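Local coordinates for protein PbICP-C (Plasmodium berghei, PDB 3PNR) that probably inhibits papain-like cysteine peptidases of the parasite or its host, at residues 74-79 / 160-164; 81-86 / 173-179. All coordinates share one frame; numbering follows the deposited sequence.

How the contacts relate
Both contacts join the end of strand 68-75 and the chain that follows it to the hairpin made by strands 159-168 and 178-186, neighbours in one sheet. Contact 1 pairs the end of strand 68-75 with 160-164; contact 2 lays the following 81-86 loop against 173-179, where the hairpin turns back. Their segments alternate along the chain, and their centres lie about 17 Å apart. They meet at Val164: Val164 CG1 packs against Thr179 CG2 at 3.8 Å, and Val164 CG1 lies 4.1 Å from Ile81 CD1. The cadmium ion belongs to contact 1, about 9 Å from the Ile81 side chain of contact 2, while 173-179 lies toward the end that probably meets the peptidase, as in related inhibitors.

Contact 1: 74-79 / 160-164; sequences IHKDEP and KYYIV. With CD (cadmium ion), chain F.
Pro79 and the backbone of Glu78 cover one face of the Tyr162 ring, an aromatic plate that suits the turn folding over it. Pro79 CD stands 3.9 Å from the ring centroid and Glu78 CA 3.7 Å, both as CH-pi contacts displaced toward the rim. With chi1 at -74°, Tyr162 CG is anti to its own carbonyl carbon, which puts the ring under this turn. Pro79 CG also slides past the Val164 CG2 methyl, which also reaches the edge of the His75 ring. On the other face of the sheet, branched Ile74 and Ile163 run side by side, Ile74 CD1 meeting Ile163 CG2 at 3.6 Å.

Between the faces, His75 and Tyr162 form an antiparallel hydrogen-bonded pair: His75 N to Tyr162 O and Tyr162 N to His75 O are each 2.8 Å, the second nearly straight at 169°. Farther out, the Lys76 chain lies alongside Tyr161 and ends in a salt bridge with Glu99, while Tyr161 OH bonds Lys157 O. At the polar edge, His75 ND1 binds the cadmium ion at 2.4 Å, and Asp77 chelates it unequally, through OD1 at 2.2 Å and OD2 at 2.7 Å; a water adds another ligand.

Strand 159-168 is flanked by 68-75 and 178-186, and Ile74 and Ile163 face Val102 of strand 100-107 in the opposing sheet of the sandwich.

Contact 2: 81-86 / 173-179; sequences INPENF and PTSGANT
Phe86 and Pro83 pack against Ala177 and Pro173, fastening the loop after strand 68-75 to the hairpin loop of an immunoglobulin-like beta-sandwich, the fold of chagasin-type inhibitors. Ala177 CB lies 4.2 Å from Phe86 CE2 and 4.3 Å from Pro83 CB; its single methyl is small enough to lie against the side of the stacked ring and proline, touching both. Phe86 CB meets Pro173 CB at 4.3 Å, and Pro173 CB also rests by the Pro83 carbonyl oxygen. Next to this, Ile81 and the buried Thr179 reach toward each other tip to tip, Ile81 CG2 approaching Thr179 CG2 at 4.0 Å. Farther out, the bent Glu84 chain brings OE1 to 3.7 Å from Thr174 CG2, a loose contact.

The turns behind these side chains set their positions. Residues 83-85 form a short 3-10 segment in which Phe86 N donates to Pro83 O at 3.0 Å, and the Phe86 side chain folds back beneath it, with Pro83 CA over the ring centre; Tyr168 meets that ring edge-to-face. Across from it, Ser175 centres an inverse gamma turn, its carbonyl oxygen bonded to Tyr67 OH, and Gly176 follows with positive phi (70°), a conformation easiest without a side chain. In chagasin-type relatives the corresponding loop is one of three at this end that contact the peptidase; here Asn178 packs against a polar side chain of the other protein in the assembly, which would fit such a role.

Ala177 and Thr179 are tied by backbone bonds to Asn41. With chi1 at -50°, Thr179 OG1 stands anti to its carbonyl carbon, near the Phe86 ring edge at 4.1 Å from CZ, and hydrogen-bonds Ser166 OG.

Contact 1: 74-79 / 160-164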
ATOM      1  N   ILE B  74       9.808  14.341  22.754  1.00 80.76           N
ATOM      2  CA  ILE B  74       9.346  14.723  24.082  1.00 78.62           C
ATOM      3  C   ILE B  74       9.874  16.130  24.361  1.00 75.22           C
ATOM      4  O   ILE B  74      11.076  16.373  24.239  1.00 78.30           O
ATOM      5  CB  ILE B  74       9.892  13.765  25.159  1.00 79.42           C
ATOM      6  CG1 ILE B  74       9.730  12.311  24.722  1.00 81.45           C
ATOM      7  CG2 ILE B  74       9.178  13.989  26.485  1.00 78.35           C
ATOM      8  CD1 ILE B  74       8.338  11.751  24.966  1.00 83.24           C
ATOM      9  N   HIS B  75       8.986  17.059  24.714  1.00 69.90           N
ATOM     10  CA  HIS B  75       9.394  18.444  24.972  1.00 69.46           C
ATOM     11  C   HIS B  75       8.874  18.976  26.307  1.00 73.14           C
ATOM     12  O   HIS B  75       7.823  18.555  26.793  1.00 73.35           O
ATOM     13  CB  HIS B  75       8.914  19.380  23.854  1.00 67.25           C
ATOM     14  CG  HIS B  75       9.246  18.900  22.475  1.00 76.50           C
ATOM     15  ND1 HIS B  75      10.445  19.182  21.856  1.00 82.01           N
ATOM     16  CD2 HIS B  75       8.533  18.160  21.594  1.00 72.49           C
ATOM     17  CE1 HIS B  75      10.458  18.632  20.654  1.00 71.10           C
ATOM     18  NE2 HIS B  75       9.310  18.005  20.471  1.00 70.57           N
ATOM     19  N   LYS B  76       9.614  19.908  26.895  1.00 74.31           N
ATOM     20  CA  LYS B  76       9.079  20.693  28.000  1.00 74.49           C
ATOM     21  C   LYS B  76       8.348  21.883  27.407  1.00 72.62           C
ATOM     22  O   LYS B  76       7.282  22.271  27.887  1.00 73.57           O
ATOM     23  CB  LYS B  76      10.190  21.155  28.941  1.00 77.54           C
ATOM     24  CG  LYS B  76      10.634  20.092  29.930  1.00 82.07           C
ATOM     25  CD  LYS B  76       9.456  19.607  30.765  1.00 85.99           C
ATOM     26  CE  LYS B  76       9.765  18.290  31.464  1.00 88.25           C
ATOM     27  NZ  LYS B  76      10.988  18.376  32.307  1.00 91.46           N
ATOM     28  N   ASP B  77       8.925  22.445  26.349  1.00 71.55           N
ATOM     29  CA  ASP B  77       8.292  23.518  25.585  1.00 77.77           C
ATOM     30  C   ASP B  77       7.110  22.996  24.774  1.00 77.47           C
ATOM     31  O   ASP B  77       7.174  21.909  24.198  1.00 84.11           O
ATOM     32  CB  ASP B  77       9.303  24.149  24.621  1.00 80.23           C
ATOM     33  CG  ASP B  77       9.869  23.144  23.626  1.00 82.24           C
ATOM     34  OD1 ASP B  77      10.447  22.133  24.083  1.00 85.57           O
ATOM     35  OD2 ASP B  77       9.732  23.358  22.397  1.00 73.31           O
ATOM     36  N   GLU B  78       6.034  23.775  24.727  1.00 73.63           N
ATOM     37  CA  GLU B  78       4.945  23.491  23.806  1.00 81.43           C
ATOM     38  C   GLU B  78       5.536  23.478  22.400  1.00 85.80           C
ATOM     39  O   GLU B  78       6.093  24.483  21.951  1.00 79.86           O
ATOM     40  CB  GLU B  78       3.858  24.555  23.911  1.00 87.31           C
ATOM     41  CG  GLU B  78       2.672  24.328  22.992  1.00 96.21           C
ATOM     42  CD  GLU B  78       1.656  25.452  23.070  1.00108.44           C
ATOM     43  OE1 GLU B  78       2.071  26.634  23.050  1.00108.73           O
ATOM     44  OE2 GLU B  78       0.443  25.154  23.151  1.00113.04           O
ATOM     45  N   PRO B  79       5.420  22.332  21.703  1.00 84.63           N
ATOM     46  CA  PRO B  79       6.107  22.112  20.424  1.00 76.59           C
ATOM     47  C   PRO B  79       5.409  22.790  19.242  1.00 71.13           C
ATOM     48  O   PRO B  79       4.179  22.770  19.133  1.00 68.79           O
ATOM     49  CB  PRO B  79       6.058  20.584  20.256  1.00 76.61           C
ATOM     50  CG  PRO B  79       5.382  20.041  21.507  1.00 80.16           C
ATOM     51  CD  PRO B  79       4.595  21.173  22.073  1.00 80.31           C
ATOM     52  N   LYS B 160       5.624  18.236  33.565  1.00 91.57           N
ATOM     53  CA  LYS B 160       4.752  18.361  32.401  1.00 94.08           C
ATOM     54  C   LYS B 160       5.531  17.996  31.144  1.00 88.76           C
ATOM     55  O   LYS B 160       6.637  18.494  30.921  1.00 80.67           O
ATOM     56  CB  LYS B 160       4.197  19.780  32.279  1.00 97.03           C
ATOM     57  CG  LYS B 160       3.316  20.205  33.434  1.00103.81           C
ATOM     58  CD  LYS B 160       2.162  19.239  33.633  1.00113.18           C
ATOM     59  CE  LYS B 160       1.220  19.734  34.721  1.00120.57           C
ATOM     60  NZ  LYS B 160       1.948  20.092  35.975  1.00122.27           N
ATOM     61  N   TYR B 161       4.956  17.124  30.325  1.00 90.97           N
ATOM     62  CA  TYR B 161       5.659  16.613  29.155  1.00 89.90           C
ATOM     63  C   TYR B 161       4.803  16.658  27.891  1.00 86.11           C
ATOM     64  O   TYR B 161       3.646  16.225  27.894  1.00 85.31           O
ATOM     65  CB  TYR B 161       6.141  15.183  29.413  1.00 93.76           C
ATOM     66  CG  TYR B 161       6.936  15.023  30.693  1.00 98.72           C
ATOM     67  CD1 TYR B 161       8.300  15.277  30.722  1.00 99.37           C
ATOM     68  CD2 TYR B 161       6.321  14.613  31.869  1.00103.48           C
ATOM     69  CE1 TYR B 161       9.029  15.129  31.885  1.00102.51           C
ATOM     70  CE2 TYR B 161       7.044  14.463  33.041  1.00105.24           C
ATOM     71  CZ  TYR B 161       8.396  14.723  33.040  1.00105.19           C
ATOM     72  OH  TYR B 161       9.120  14.578  34.199  1.00108.82           O
ATOM     73  N   TYR B 162       5.379  17.199  26.818  1.00 79.36           N
ATOM     74  CA  TYR B 162       4.754  17.181  25.497  1.00 68.32           C
ATOM     75  C   TYR B 162       5.313  16.021  24.682  1.00 62.01           C
ATOM     76  O   TYR B 162       6.462  16.066  24.231  1.00 56.17           O
ATOM     77  CB  TYR B 162       5.007  18.497  24.751  1.00 67.89           C
ATOM     78  CG  TYR B 162       4.194  19.657  25.262  1.00 75.30           C
ATOM     79  CD1 TYR B 162       2.844  19.766  24.961  1.00 77.82           C
ATOM     80  CD2 TYR B 162       4.776  20.644  26.046  1.00 78.64           C
ATOM     81  CE1 TYR B 162       2.096  20.825  25.424  1.00 79.85           C
ATOM     82  CE2 TYR B 162       4.037  21.704  26.513  1.00 84.41           C
ATOM     83  CZ  TYR B 162       2.695  21.792  26.200  1.00 88.35           C
ATOM     84  OH  TYR B 162       1.952  22.853  26.669  1.00 90.78           O
ATOM     85  N   ILE B 163       4.497  14.985  24.510  1.00 59.79           N
ATOM     86  CA  ILE B 163       4.869  13.824  23.707  1.00 70.62           C
ATOM     87  C   ILE B 163       4.245  13.925  22.319  1.00 71.74           C
ATOM     88  O   ILE B 163       3.026  14.066  22.188  1.00 71.05           O
ATOM     89  CB  ILE B 163       4.397  12.522  24.370  1.00 73.04           C
ATOM     90  CG1 ILE B 163       4.786  12.524  25.851  1.00 73.06           C
ATOM     91  CG2 ILE B 163       4.973  11.320  23.642  1.00 69.65           C
ATOM     92  CD1 ILE B 163       4.595  11.196  26.535  1.00 72.75           C
ATOM     93  N   VAL B 164       5.075  13.861  21.283  1.00 67.58           N
ATOM     94  CA  VAL B 164       4.583  14.080  19.921  1.00 62.47           C
ATOM     95  C   VAL B 164       4.601  12.836  19.026  1.00 56.05           C
ATOM     96  O   VAL B 164       5.633  12.194  18.833  1.00 52.21           O
ATOM     97  CB  VAL B 164       5.327  15.231  19.233  1.00 55.60           C
ATOM     98  CG1 VAL B 164       4.745  15.483  17.857  1.00 51.85           C
ATOM     99  CG2 VAL B 164       5.244  16.485  20.084  1.00 54.20           C
TER
HETATM  100 CD    CD F 355      11.476  21.346  22.272  1.00 75.59          CD
HETATM  101  O   HOH W   1      13.316  19.626  22.336  1.00 54.40           O

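Contact 2: 81-86 / 173-179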
ATOM      1  N   ILE B  81       4.698  22.484  15.451  1.00 75.45           N
ATOM      2  CA  ILE B  81       4.697  21.355  14.521  1.00 69.77           C
ATOM      3  C   ILE B  81       4.947  21.754  13.073  1.00 66.43           C
ATOM      4  O   ILE B  81       4.127  22.440  12.465  1.00 67.19           O
ATOM      5  CB  ILE B  81       3.370  20.575  14.579  1.00 65.73           C
ATOM      6  CG1 ILE B  81       3.095  20.099  16.005  1.00 59.41           C
ATOM      7  CG2 ILE B  81       3.409  19.392  13.633  1.00 63.39           C
ATOM      8  CD1 ILE B  81       4.237  19.326  16.610  1.00 48.81           C
ATOM      9  N   ASN B  82       6.077  21.315  12.522  1.00 66.36           N
ATOM     10  CA  ASN B  82       6.344  21.497  11.098  1.00 72.38           C
ATOM     11  C   ASN B  82       6.705  20.197  10.374  1.00 69.15           C
ATOM     12  O   ASN B  82       7.833  19.712  10.485  1.00 73.06           O
ATOM     13  CB  ASN B  82       7.426  22.550  10.866  1.00 84.00           C
ATOM     14  CG  ASN B  82       7.471  23.019   9.422  1.00100.46           C
ATOM     15  OD1 ASN B  82       6.467  22.951   8.705  1.00106.17           O
ATOM     16  ND2 ASN B  82       8.634  23.492   8.984  1.00102.71           N
ATOM     17  N   PRO B  83       5.739  19.633   9.626  1.00 64.24           N
ATOM     18  CA  PRO B  83       5.904  18.382   8.872  1.00 59.56           C
ATOM     19  C   PRO B  83       6.985  18.499   7.805  1.00 61.05           C
ATOM     20  O   PRO B  83       7.630  17.505   7.464  1.00 59.76           O
ATOM     21  CB  PRO B  83       4.531  18.177   8.224  1.00 55.73           C
ATOM     22  CG  PRO B  83       3.576  18.957   9.089  1.00 56.32           C
ATOM     23  CD  PRO B  83       4.364  20.155   9.533  1.00 63.72           C
ATOM     24  N   GLU B  84       7.173  19.706   7.283  1.00 59.60           N
ATOM     25  CA  GLU B  84       8.290  19.980   6.394  1.00 66.52           C
ATOM     26  C   GLU B  84       9.580  19.390   6.977  1.00 69.34           C
ATOM     27  O   GLU B  84      10.466  18.957   6.237  1.00 65.55           O
ATOM     28  CB  GLU B  84       8.459  21.489   6.225  1.00 79.93           C
ATOM     29  CG  GLU B  84       8.943  21.922   4.853  1.00 95.99           C
ATOM     30  CD  GLU B  84       7.805  22.359   3.944  1.00112.79           C
ATOM     31  OE1 GLU B  84       6.690  22.603   4.459  1.00119.10           O
ATOM     32  OE2 GLU B  84       8.026  22.467   2.718  1.00116.30           O
ATOM     33  N   ASN B  85       9.672  19.362   8.307  1.00 66.23           N
ATOM     34  CA  ASN B  85      10.912  18.989   8.984  1.00 65.42           C
ATOM     35  C   ASN B  85      10.938  17.591   9.583  1.00 61.70           C
ATOM     36  O   ASN B  85      11.889  17.240  10.293  1.00 55.75           O
ATOM     37  CB  ASN B  85      11.245  19.999  10.080  1.00 77.40           C
ATOM     38  CG  ASN B  85      11.626  21.351   9.524  1.00 89.16           C
ATOM     39  OD1 ASN B  85      12.213  21.450   8.444  1.00 91.07           O
ATOM     40  ND2 ASN B  85      11.292  22.409  10.262  1.00 91.66           N
ATOM     41  N   PHE B  86       9.901  16.800   9.319  1.00 55.86           N
ATOM     42  CA  PHE B  86       9.890  15.417   9.775  1.00 52.83           C
ATOM     43  C   PHE B  86      10.973  14.613   9.064  1.00 58.12           C
ATOM     44  O   PHE B  86      11.359  14.936   7.935  1.00 61.46           O
ATOM     45  CB  PHE B  86       8.537  14.745   9.521  1.00 55.96           C
ATOM     46  CG  PHE B  86       7.398  15.336  10.299  1.00 57.04           C
ATOM     47  CD1 PHE B  86       7.623  16.274  11.293  1.00 52.52           C
ATOM     48  CD2 PHE B  86       6.093  14.923  10.055  1.00 59.18           C
ATOM     49  CE1 PHE B  86       6.568  16.809  12.013  1.00 45.66           C
ATOM     50  CE2 PHE B  86       5.031  15.452  10.774  1.00 54.34           C
ATOM     51  CZ  PHE B  86       5.273  16.399  11.758  1.00 51.44           C
ATOM     52  N   PRO B 173       5.959  14.118   3.552  1.00 56.20           N
ATOM     53  CA  PRO B 173       5.574  14.494   4.918  1.00 50.20           C
ATOM     54  C   PRO B 173       4.497  15.573   5.007  1.00 53.56           C
ATOM     55  O   PRO B 173       3.776  15.627   5.997  1.00 54.82           O
ATOM     56  CB  PRO B 173       6.882  15.006   5.516  1.00 44.84           C
ATOM     57  CG  PRO B 173       7.942  14.362   4.709  1.00 40.88           C
ATOM     58  CD  PRO B 173       7.403  14.304   3.328  1.00 46.59           C
ATOM     59  N   THR B 174       4.380  16.419   3.995  1.00 59.93           N
ATOM     60  CA  THR B 174       3.381  17.485   4.039  1.00 59.39           C
ATOM     61  C   THR B 174       2.005  16.983   3.606  1.00 59.03           C
ATOM     62  O   THR B 174       0.987  17.604   3.898  1.00 60.40           O
ATOM     63  CB  THR B 174       3.800  18.677   3.170  1.00 57.70           C
ATOM     64  OG1 THR B 174       4.283  18.196   1.911  1.00 65.53           O
ATOM     65  CG2 THR B 174       4.912  19.465   3.855  1.00 56.15           C
ATOM     66  N   SER B 175       1.985  15.843   2.925  1.00 52.95           N
ATOM     67  CA  SER B 175       0.746  15.273   2.423  1.00 48.16           C
ATOM     68  C   SER B 175      -0.074  14.623   3.525  1.00 49.88           C
ATOM     69  O   SER B 175       0.038  13.423   3.760  1.00 62.37           O
ATOM     70  CB  SER B 175       1.034  14.242   1.323  1.00 56.62           C
ATOM     71  OG  SER B 175       1.887  14.772   0.315  1.00 59.90           O
ATOM     72  N   GLY B 176      -0.893  15.420   4.202  1.00 52.06           N
ATOM     73  CA  GLY B 176      -1.905  14.904   5.109  1.00 47.29           C
ATOM     74  C   GLY B 176      -1.388  14.287   6.390  1.00 56.16           C
ATOM     75  O   GLY B 176      -1.895  13.254   6.837  1.00 66.71           O
ATOM     76  N   ALA B 177      -0.391  14.928   6.992  1.00 54.88           N
ATOM     77  CA  ALA B 177       0.153  14.475   8.269  1.00 54.60           C
ATOM     78  C   ALA B 177      -0.799  14.755   9.434  1.00 55.04           C
ATOM     79  O   ALA B 177      -1.199  15.898   9.656  1.00 61.38           O
ATOM     80  CB  ALA B 177       1.524  15.109   8.526  1.00 44.52           C
ATOM     81  N   ASN B 178      -1.166  13.697  10.159  1.00 51.40           N
ATOM     82  CA  ASN B 178      -1.995  13.811  11.356  1.00 52.84           C
ATOM     83  C   ASN B 178      -1.122  13.717  12.607  1.00 62.31           C
ATOM     84  O   ASN B 178      -0.581  12.652  12.923  1.00 68.38           O
ATOM     85  CB  ASN B 178      -3.056  12.704  11.407  1.00 54.45           C
ATOM     86  CG  ASN B 178      -4.159  12.888  10.378  1.00 59.66           C
ATOM     87  OD1 ASN B 178      -5.323  13.079  10.731  1.00 64.97           O
ATOM     88  ND2 ASN B 178      -3.803  12.815   9.099  1.00 58.35           N
ATOM     89  N   THR B 179      -0.999  14.828  13.328  1.00 51.78           N
ATOM     90  CA  THR B 179      -0.092  14.892  14.462  1.00 43.67           C
ATOM     91  C   THR B 179      -0.842  14.848  15.784  1.00 60.42           C
ATOM     92  O   THR B 179      -1.846  15.543  15.959  1.00 71.01           O
ATOM     93  CB  THR B 179       0.761  16.150  14.378  1.00 45.97           C
ATOM     94  OG1 THR B 179       1.344  16.228  13.067  1.00 52.12           O
ATOM     95  CG2 THR B 179       1.854  16.134  15.434  1.00 39.80           C
TER